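PDB 6HXI: citrate lyase, subunit 1 from Methanosaeta concilii, which probably catalyses the ATP- and coenzyme A-dependent cleavage of citrate into acetyl-CoA and oxaloacetate, releasing ADP and phosphate. Local coordinates for residues G379-Y382 and E383-L386; T346-A349 and K350-G354; P405-H408 and M409-V413. All coordinates share one frame; numbering follows the deposited sequence.

Contact 1 of 3, residues G379-Y382 and E383-L386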
ATOM      1  N   GLY C 379      18.195 -37.967  29.734  1.00 41.28           N
ATOM      2  CA  GLY C 379      18.024 -36.519  29.665  1.00 39.92           C
ATOM      3  C   GLY C 379      17.059 -36.029  28.593  1.00 44.73           C
ATOM      4  O   GLY C 379      16.431 -36.849  27.912  1.00 44.03           O
ATOM      5  N   PRO C 380      16.896 -34.677  28.441  1.00 42.58           N
ATOM      6  CA  PRO C 380      15.971 -34.144  27.419  1.00 43.31           C
ATOM      7  C   PRO C 380      16.181 -34.715  26.019  1.00 46.07           C
ATOM      8  O   PRO C 380      17.276 -34.651  25.484  1.00 44.94           O
ATOM      9  CB  PRO C 380      16.199 -32.626  27.486  1.00 44.55           C
ATOM     10  CG  PRO C 380      16.706 -32.388  28.853  1.00 47.83           C
ATOM     11  CD  PRO C 380      17.533 -33.580  29.203  1.00 43.50           C
ATOM     12  N   ASN C 381      15.114 -35.316  25.462  1.00 44.73           N
ATOM     13  CA  ASN C 381      15.039 -35.968  24.141  1.00 45.24           C
ATOM     14  C   ASN C 381      16.012 -37.151  23.993  1.00 47.87           C
ATOM     15  O   ASN C 381      16.442 -37.438  22.880  1.00 48.40           O
ATOM     16  CB  ASN C 381      15.211 -34.955  22.976  1.00 46.88           C
ATOM     17  CG  ASN C 381      14.376 -33.689  23.060  1.00 57.06           C
ATOM     18  OD1 ASN C 381      14.916 -32.588  23.127  1.00 55.52           O
ATOM     19  ND2 ASN C 381      13.052 -33.792  22.979  1.00 39.55           N
ATOM     20  N   TYR C 382      16.346 -37.849  25.098  1.00 44.47           N
ATOM     21  CA  TYR C 382      17.308 -38.957  25.050  1.00 45.04           C
ATOM     22  C   TYR C 382      16.918 -40.035  24.058  1.00 50.68           C
ATOM     23  O   TYR C 382      17.801 -40.507  23.352  1.00 51.15           O
ATOM     24  CB  TYR C 382      17.619 -39.563  26.439  1.00 45.65           C
ATOM     25  CG  TYR C 382      16.614 -40.577  26.937  1.00 47.28           C
ATOM     26  CD1 TYR C 382      15.509 -40.182  27.680  1.00 50.39           C
ATOM     27  CD2 TYR C 382      16.764 -41.931  26.659  1.00 47.77           C
ATOM     28  CE1 TYR C 382      14.581 -41.112  28.145  1.00 53.35           C
ATOM     29  CE2 TYR C 382      15.823 -42.865  27.086  1.00 49.12           C
ATOM     30  CZ  TYR C 382      14.748 -42.454  27.858  1.00 58.02           C
ATOM     31  OH  TYR C 382      13.820 -43.351  28.326  1.00 62.36           O
ATOM     32  N   GLU C 383      15.614 -40.417  23.995  1.00 47.00           N
ATOM     33  CA  GLU C 383      15.147 -41.488  23.102  1.00 47.98           C
ATOM     34  C   GLU C 383      15.484 -41.188  21.639  1.00 50.81           C
ATOM     35  O   GLU C 383      15.984 -42.069  20.948  1.00 51.36           O
ATOM     36  CB  GLU C 383      13.665 -41.882  23.317  1.00 50.28           C
ATOM     37  CG  GLU C 383      12.607 -40.787  23.371  1.00 69.75           C
ATOM     38  CD  GLU C 383      12.415 -40.113  24.721  1.00 88.92           C
ATOM     39  OE1 GLU C 383      12.943 -38.992  24.912  1.00 48.97           O
ATOM     40  OE2 GLU C 383      11.790 -40.740  25.607  1.00 89.67           O
ATOM     41  N   GLN C 384      15.318 -39.928  21.210  1.00 47.50           N
ATOM     42  CA  GLN C 384      15.693 -39.452  19.875  1.00 47.44           C
ATOM     43  C   GLN C 384      17.220 -39.555  19.669  1.00 53.50           C
ATOM     44  O   GLN C 384      17.656 -39.966  18.589  1.00 55.77           O
ATOM     45  CB  GLN C 384      15.202 -38.012  19.672  1.00 47.46           C
ATOM     46  CG  GLN C 384      15.552 -37.409  18.314  1.00 49.52           C
ATOM     47  CD  GLN C 384      15.158 -35.954  18.174  1.00 65.24           C
ATOM     48  OE1 GLN C 384      14.456 -35.376  19.017  1.00 63.40           O
ATOM     49  NE2 GLN C 384      15.582 -35.336  17.076  1.00 55.94           N
ATOM     50  N   GLY C 385      18.002 -39.196  20.694  1.00 48.73           N
ATOM     51  CA  GLY C 385      19.458 -39.285  20.664  1.00 48.92           C
ATOM     52  C   GLY C 385      19.966 -40.723  20.565  1.00 54.67           C
ATOM     53  O   GLY C 385      20.851 -41.017  19.753  1.00 55.88           O
ATOM     54  N   LEU C 386      19.408 -41.627  21.379  1.00 49.97           N
ATOM     55  CA  LEU C 386      19.788 -43.043  21.358  1.00 51.11           C
ATOM     56  C   LEU C 386      19.344 -43.695  20.030  1.00 57.81           C
ATOM     57  O   LEU C 386      20.021 -44.606  19.558  1.00 58.37           O
ATOM     58  CB  LEU C 386      19.218 -43.833  22.559  1.00 50.78           C
ATOM     59  CG  LEU C 386      19.504 -43.381  24.006  1.00 53.63           C
ATOM     60  CD1 LEU C 386      18.915 -44.380  24.986  1.00 54.53           C
ATOM     61  CD2 LEU C 386      20.990 -43.235  24.296  1.00 53.39           C
TER
HETATM   62  O   HOH W   1      12.861 -37.092  26.870  1.00 49.73           O
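Glu-383 folds back so that its carboxylate hangs over one face of the Tyr-382 ring, while Leu-386 meets the same ring at its edge. The carboxyl carbon, Glu-383 CD, stands 4.1 Å above the ring plane and toward the rim, with the two planes 40° apart, so the overlap is tilted and not a stack. Glu-383 OE2 is 3.8 Å from Tyr-382 CE1. At the edge the touch of Leu-386 CD1 on Tyr-382 CD2, 3.7 Å, is apolar and lies in the ring plane; Gly-379 O is a polar atom in that same plane. The tyrosine takes this place because its CG sits between the backbone N and the carbonyl carbon (chi1 82°). The stretch illustrates how a beta-alpha loop enters its helix. A type II turn from Gly-379 to Tyr-382, closed by Tyr-382 N to Gly-379 O at 3.0 Å, delivers Asn-381 to the N-cap position of helix 382-396. Helical bonding then starts with Gly-385 N to Asn-381 O and, nearly straight, Leu-386 N to Tyr-382 O at 2.8 Å. Over this first turn a water donates to Glu-383 OE1 at 2.7 Å and accepts weakly from Asn-381 N; the helix start would probably favour the negative charge there. Glu-383 packs on Glu-159 of the neighbouring succinyl-CoA ligase alpha subunit and Gln-384 on Thr-346 of that same neighbouring chain.

Contact 2 of 3, residues T346-A349 and K350-G354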
ATOM      1  N   THR C 346      20.752 -30.431  29.287  1.00 41.99           N
ATOM      2  CA  THR C 346      21.543 -30.713  28.082  1.00 41.12           C
ATOM      3  C   THR C 346      20.680 -31.532  27.158  1.00 47.28           C
ATOM      4  O   THR C 346      20.178 -32.585  27.555  1.00 49.09           O
ATOM      5  CB  THR C 346      22.849 -31.427  28.452  1.00 43.35           C
ATOM      6  OG1 THR C 346      23.655 -30.551  29.251  1.00 47.07           O
ATOM      7  CG2 THR C 346      23.663 -31.893  27.223  1.00 37.92           C
ATOM      8  N   ASP C 347      20.447 -31.020  25.952  1.00 43.60           N
ATOM      9  CA  ASP C 347      19.637 -31.706  24.951  1.00 43.33           C
ATOM     10  C   ASP C 347      20.408 -32.901  24.351  1.00 46.04           C
ATOM     11  O   ASP C 347      21.424 -32.718  23.682  1.00 45.52           O
ATOM     12  CB  ASP C 347      19.197 -30.715  23.857  1.00 45.18           C
ATOM     13  CG  ASP C 347      17.932 -31.150  23.148  1.00 57.61           C
ATOM     14  OD1 ASP C 347      17.977 -32.175  22.420  1.00 57.53           O
ATOM     15  OD2 ASP C 347      16.890 -30.483  23.338  1.00 67.38           O
ATOM     16  N   VAL C 348      19.926 -34.119  24.589  1.00 41.47           N
ATOM     17  CA  VAL C 348      20.622 -35.327  24.120  1.00 41.85           C
ATOM     18  C   VAL C 348      20.530 -35.484  22.587  1.00 46.97           C
ATOM     19  O   VAL C 348      21.452 -36.021  21.971  1.00 48.64           O
ATOM     20  CB  VAL C 348      20.156 -36.593  24.891  1.00 45.95           C
ATOM     21  CG1 VAL C 348      20.951 -37.836  24.469  1.00 46.25           C
ATOM     22  CG2 VAL C 348      20.248 -36.385  26.403  1.00 45.20           C
ATOM     23  N   ALA C 349      19.429 -35.005  21.980  1.00 43.29           N
ATOM     24  CA  ALA C 349      19.203 -35.074  20.540  1.00 43.73           C
ATOM     25  C   ALA C 349      20.185 -34.200  19.789  1.00 49.66           C
ATOM     26  O   ALA C 349      20.757 -34.662  18.801  1.00 50.69           O
ATOM     27  CB  ALA C 349      17.783 -34.660  20.203  1.00 44.54           C
ATOM     28  N   LYS C 350      20.344 -32.922  20.227  1.00 46.97           N
ATOM     29  CA  LYS C 350      21.239 -31.914  19.621  1.00 46.27           C
ATOM     30  C   LYS C 350      22.708 -32.284  19.814  1.00 47.03           C
ATOM     31  O   LYS C 350      23.489 -32.181  18.864  1.00 45.55           O
ATOM     32  CB  LYS C 350      20.984 -30.504  20.206  1.00 47.42           C
ATOM     33  CG  LYS C 350      19.619 -29.924  19.895  1.00 48.40           C
ATOM     34  CD  LYS C 350      19.461 -28.542  20.512  1.00 62.31           C
ATOM     35  CE  LYS C 350      18.038 -28.059  20.396  1.00 87.79           C
ATOM     36  NZ  LYS C 350      17.844 -26.738  21.049  1.00105.01           N
ATOM     37  N   THR C 351      23.089 -32.703  21.052  1.00 43.52           N
ATOM     38  CA  THR C 351      24.470 -33.099  21.363  1.00 43.27           C
ATOM     39  C   THR C 351      24.848 -34.370  20.593  1.00 49.96           C
ATOM     40  O   THR C 351      25.876 -34.367  19.905  1.00 49.94           O
ATOM     41  CB  THR C 351      24.737 -33.224  22.875  1.00 43.23           C
ATOM     42  OG1 THR C 351      23.934 -34.252  23.436  1.00 37.86           O
ATOM     43  CG2 THR C 351      24.562 -31.920  23.623  1.00 42.20           C
ATOM     44  N   PHE C 352      23.996 -35.441  20.671  1.00 46.87           N
ATOM     45  CA  PHE C 352      24.270 -36.692  19.958  1.00 47.39           C
ATOM     46  C   PHE C 352      24.198 -36.525  18.447  1.00 49.95           C
ATOM     47  O   PHE C 352      24.851 -37.292  17.757  1.00 51.91           O
ATOM     48  CB  PHE C 352      23.407 -37.862  20.454  1.00 49.88           C
ATOM     49  CG  PHE C 352      23.884 -38.505  21.742  1.00 51.31           C
ATOM     50  CD1 PHE C 352      24.859 -37.895  22.533  1.00 53.06           C
ATOM     51  CD2 PHE C 352      23.355 -39.715  22.169  1.00 53.14           C
ATOM     52  CE1 PHE C 352      25.292 -38.480  23.717  1.00 52.48           C
ATOM     53  CE2 PHE C 352      23.794 -40.303  23.355  1.00 55.84           C
ATOM     54  CZ  PHE C 352      24.766 -39.685  24.115  1.00 53.05           C
ATOM     55  N   LYS C 353      23.507 -35.487  17.932  1.00 44.03           N
ATOM     56  CA  LYS C 353      23.509 -35.204  16.495  1.00 45.70           C
ATOM     57  C   LYS C 353      24.925 -34.800  16.063  1.00 51.37           C
ATOM     58  O   LYS C 353      25.360 -35.221  14.998  1.00 54.01           O
ATOM     59  CB  LYS C 353      22.489 -34.115  16.109  1.00 47.75           C
ATOM     60  CG  LYS C 353      22.507 -33.770  14.625  1.00 58.04           C
ATOM     61  CD  LYS C 353      21.217 -33.161  14.138  1.00 77.00           C
ATOM     62  CE  LYS C 353      21.069 -33.321  12.640  1.00 91.87           C
ATOM     63  NZ  LYS C 353      21.812 -32.284  11.880  1.00103.66           N
ATOM     64  N   GLY C 354      25.625 -34.026  16.913  1.00 47.02           N
ATOM     65  CA  GLY C 354      27.011 -33.601  16.707  1.00 46.96           C
ATOM     66  C   GLY C 354      27.985 -34.774  16.777  1.00 48.93           C
ATOM     67  O   GLY C 354      28.894 -34.885  15.948  1.00 46.14           O
TER
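Asp-347 and Lys-350 meet at the N-cap of helix 348-361, where the aspartate OD1 accepts weakly from two backbone amides of the first helical turn, Ala-349 N and Lys-350 N, the latter at 3.3 Å. The lysine can be followed outward along this cap. Its CB starts beside Asp-347 CB; CG then passes OD1 of Asp-347 at 3.8 Å, and CD runs 4.0 Å from the aspartate CB. With the chain fully extended beyond CG, CE arrives near Asp-347 OD2, yet NZ stops 4.5 Å from that oxygen, too far for a salt bridge, though the opposite charges would probably still attract. The aspartate's backbone works too: Thr-351 OG1 donates to Asp-347 O at 3.0 Å. The Thr-351 N-H reaches the same oxygen from the opposite face of its carbonyl plane. Just before the cap, Thr-346 turns its CG2 to Thr-351 CG2 (3.7 Å), while its OG1 is hydrogen-bonded to Asp-308 N and to the bound citrate, so the helix start lies at the citrate site. On another flank Val-348 and Phe-352 run side by side, and Val-348 CG1 makes a CH-pi contact over the Phe-352 face, 3.9 Å from the ring centroid and 14° off its normal.

Contact 3 of 3, residues P405-H408 and M409-V413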
ATOM      1  N   PRO C 405      18.493 -44.755  30.647  1.00 57.78           N
ATOM      2  CA  PRO C 405      18.372 -44.665  32.119  1.00 58.09           C
ATOM      3  C   PRO C 405      18.098 -45.968  32.866  1.00 63.28           C
ATOM      4  O   PRO C 405      18.249 -45.989  34.083  1.00 65.51           O
ATOM      5  CB  PRO C 405      17.225 -43.661  32.317  1.00 59.41           C
ATOM      6  CG  PRO C 405      17.144 -42.891  31.030  1.00 62.29           C
ATOM      7  CD  PRO C 405      17.472 -43.914  29.984  1.00 58.12           C
ATOM      8  N   GLU C 406      17.694 -47.039  32.154  1.00 59.99           N
ATOM      9  CA  GLU C 406      17.409 -48.370  32.719  1.00 61.56           C
ATOM     10  C   GLU C 406      18.697 -49.103  33.160  1.00 67.11           C
ATOM     11  O   GLU C 406      18.670 -49.931  34.079  1.00 68.09           O
ATOM     12  CB  GLU C 406      16.562 -49.221  31.740  1.00 63.79           C
ATOM     13  CG  GLU C 406      17.285 -49.729  30.489  1.00 76.29           C
ATOM     14  CD  GLU C 406      17.706 -48.729  29.420  1.00 89.07           C
ATOM     15  OE1 GLU C 406      18.629 -49.056  28.638  1.00 67.43           O
ATOM     16  OE2 GLU C 406      17.110 -47.629  29.354  1.00 81.18           O
ATOM     17  N   THR C 407      19.821 -48.790  32.491  1.00 63.80           N
ATOM     18  CA  THR C 407      21.152 -49.326  32.770  1.00 64.02           C
ATOM     19  C   THR C 407      21.783 -48.386  33.788  1.00 68.06           C
ATOM     20  O   THR C 407      21.651 -47.155  33.669  1.00 65.28           O
ATOM     21  CB  THR C 407      21.980 -49.352  31.470  1.00 65.46           C
ATOM     22  OG1 THR C 407      21.285 -50.111  30.489  1.00 68.19           O
ATOM     23  CG2 THR C 407      23.373 -49.908  31.663  1.00 61.79           C
ATOM     24  N   HIS C 408      22.476 -48.968  34.778  1.00 66.65           N
ATOM     25  CA  HIS C 408      23.196 -48.232  35.813  1.00 66.43           C
ATOM     26  C   HIS C 408      24.275 -47.374  35.123  1.00 63.18           C
ATOM     27  O   HIS C 408      24.935 -47.844  34.197  1.00 61.99           O
ATOM     28  CB  HIS C 408      23.768 -49.220  36.852  1.00 70.78           C
ATOM     29  CG  HIS C 408      24.748 -48.630  37.813  1.00 76.10           C
ATOM     30  ND1 HIS C 408      24.501 -47.424  38.458  1.00 78.09           N
ATOM     31  CD2 HIS C 408      25.946 -49.108  38.223  1.00 80.53           C
ATOM     32  CE1 HIS C 408      25.563 -47.196  39.216  1.00 78.50           C
ATOM     33  NE2 HIS C 408      26.452 -48.193  39.124  1.00 80.28           N
ATOM     34  N   MET C 409      24.392 -46.110  35.520  1.00 57.51           N
ATOM     35  CA  MET C 409      25.286 -45.118  34.889  1.00 56.63           C
ATOM     36  C   MET C 409      26.649 -45.657  34.427  1.00 63.59           C
ATOM     37  O   MET C 409      26.997 -45.527  33.251  1.00 62.82           O
ATOM     38  CB  MET C 409      25.488 -43.880  35.777  1.00 57.17           C
ATOM     39  CG  MET C 409      26.143 -42.723  35.039  1.00 58.76           C
ATOM     40  SD  MET C 409      26.468 -41.294  36.082  1.00 60.79           S
ATOM     41  CE  MET C 409      27.977 -41.783  36.872  1.00 57.89           C
ATOM     42  N   THR C 410      27.386 -46.290  35.333  1.00 63.37           N
ATOM     43  CA  THR C 410      28.744 -46.739  35.057  1.00 64.72           C
ATOM     44  C   THR C 410      28.848 -48.222  34.619  1.00 68.08           C
ATOM     45  O   THR C 410      29.964 -48.753  34.576  1.00 68.53           O
ATOM     46  CB  THR C 410      29.626 -46.393  36.269  1.00 81.28           C
ATOM     47  OG1 THR C 410      30.987 -46.626  35.929  1.00 89.42           O
ATOM     48  CG2 THR C 410      29.242 -47.151  37.535  1.00 81.86           C
ATOM     49  N   ARG C 411      27.711 -48.854  34.236  1.00 62.76           N
ATOM     50  CA  ARG C 411      27.687 -50.253  33.812  1.00 64.15           C
ATOM     51  C   ARG C 411      28.398 -50.501  32.467  1.00 66.75           C
ATOM     52  O   ARG C 411      28.851 -51.621  32.223  1.00 67.23           O
ATOM     53  CB  ARG C 411      26.256 -50.809  33.802  1.00 66.10           C
ATOM     54  CG  ARG C 411      26.158 -52.280  34.211  1.00 82.90           C
ATOM     55  CD  ARG C 411      24.788 -52.872  33.909  1.00105.55           C
ATOM     56  NE  ARG C 411      23.728 -52.339  34.778  1.00119.83           N
ATOM     57  CZ  ARG C 411      22.423 -52.454  34.536  1.00130.86           C
ATOM     58  NH1 ARG C 411      21.995 -53.077  33.444  1.00122.47           N
ATOM     59  NH2 ARG C 411      21.538 -51.943  35.382  1.00106.34           N
ATOM     60  N   ILE C 412      28.524 -49.455  31.609  1.00 60.18           N
ATOM     61  CA  ILE C 412      29.205 -49.576  30.308  1.00 59.19           C
ATOM     62  C   ILE C 412      30.734 -49.706  30.468  1.00 64.93           C
ATOM     63  O   ILE C 412      31.404 -50.145  29.533  1.00 64.83           O
ATOM     64  CB  ILE C 412      28.813 -48.483  29.274  1.00 59.37           C
ATOM     65  CG1 ILE C 412      29.055 -47.037  29.806  1.00 57.41           C
ATOM     66  CG2 ILE C 412      27.373 -48.689  28.778  1.00 57.42           C
ATOM     67  CD1 ILE C 412      29.490 -46.042  28.729  1.00 52.27           C
ATOM     68  N   VAL C 413      31.276 -49.338  31.651  1.00 62.49           N
ATOM     69  CA  VAL C 413      32.709 -49.442  31.943  1.00 63.85           C
ATOM     70  C   VAL C 413      33.128 -50.928  32.063  1.00 69.13           C
ATOM     71  O   VAL C 413      33.948 -51.345  31.242  1.00 68.97           O
ATOM     72  CB  VAL C 413      33.177 -48.560  33.135  1.00 67.39           C
ATOM     73  CG1 VAL C 413      34.642 -48.817  33.484  1.00 68.57           C
ATOM     74  CG2 VAL C 413      32.954 -47.086  32.830  1.00 65.40           C
TER
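The backbone turns from His-408 to Arg-411, whose amide N bonds back to His-408 O at 3.0 Å, a straight N-H bond that nevertheless comes in 50° above the carbonyl plane, as in a tight turn closed three residues on. The side chains use both limbs of this turn. Arg-411 bends at chi3 and lays its guanidinium across the incoming loop backbone, one face over Thr-407 CA, which lies 3.6 Å from its plane. The backbone N of His-408 is under the same face; Arg-411 NH2 comes to 3.2 Å of it, but both are donors and no bond forms. The aliphatic root of the arginine is packed as well, its CB 3.7 Å from Thr-407 CG2. The hydroxyl of Thr-407 is engaged elsewhere, with His-403 ND1. His-408 and Thr-410 point the same way side by side: Thr-410 CG2 approaches NE2 of the imidazole at 3.4 Å, and the backbone N of Thr-410 lies beneath the centre of one ring face, 4.2 Å from its plane. The ring lies over the turn because its CG is anti to the backbone N (chi1 169°). NE2 also makes a weak hydrogen bond to Asp-306 of the neighbouring alpha subunit, making the turn part of the subunit interface. With an alanine in place of His-408, Thr-410 CG2 and its amide would probably lose their cover and Asp-306 of that subunit its weak partner. Thr-410 OG1 bonds with Thr-289 OG1. Met-409 packs on Ile-285 and Tyr-286 of helix 280-292, where Val-413 joins Tyr-286 and Ile-290, whereas Ile-412 rests on Tyr-374 and Arg-376, so this part of the chain, leading into helix 412-417, packs between helix 280-292 and strand 371-376.

In the fold
Along the chain the contacts come in series, contact 2, contact 1, then contact 3; each is local, so none encloses, nests in or crosses another. They illustrate a repeated feature of a parallel alpha/beta sheet: each lies where a strand's exit loop passes into the next helix. Contact 2 follows strand 334-338, contact 1 follows strand 371-376 and contact 3 follows strand 400-403, three neighbours in that sheet. Contacts 2 and 1 are joined by a probable hydrogen bond between Val-348 N and Pro-380 O, 2.8 Å. Contact 1 touches contact 3 through Tyr-382 CE2 and Pro-405 CD, 3.5 Å, whereas contacts 2 and 3 stay about 9 Å apart at their nearest atoms.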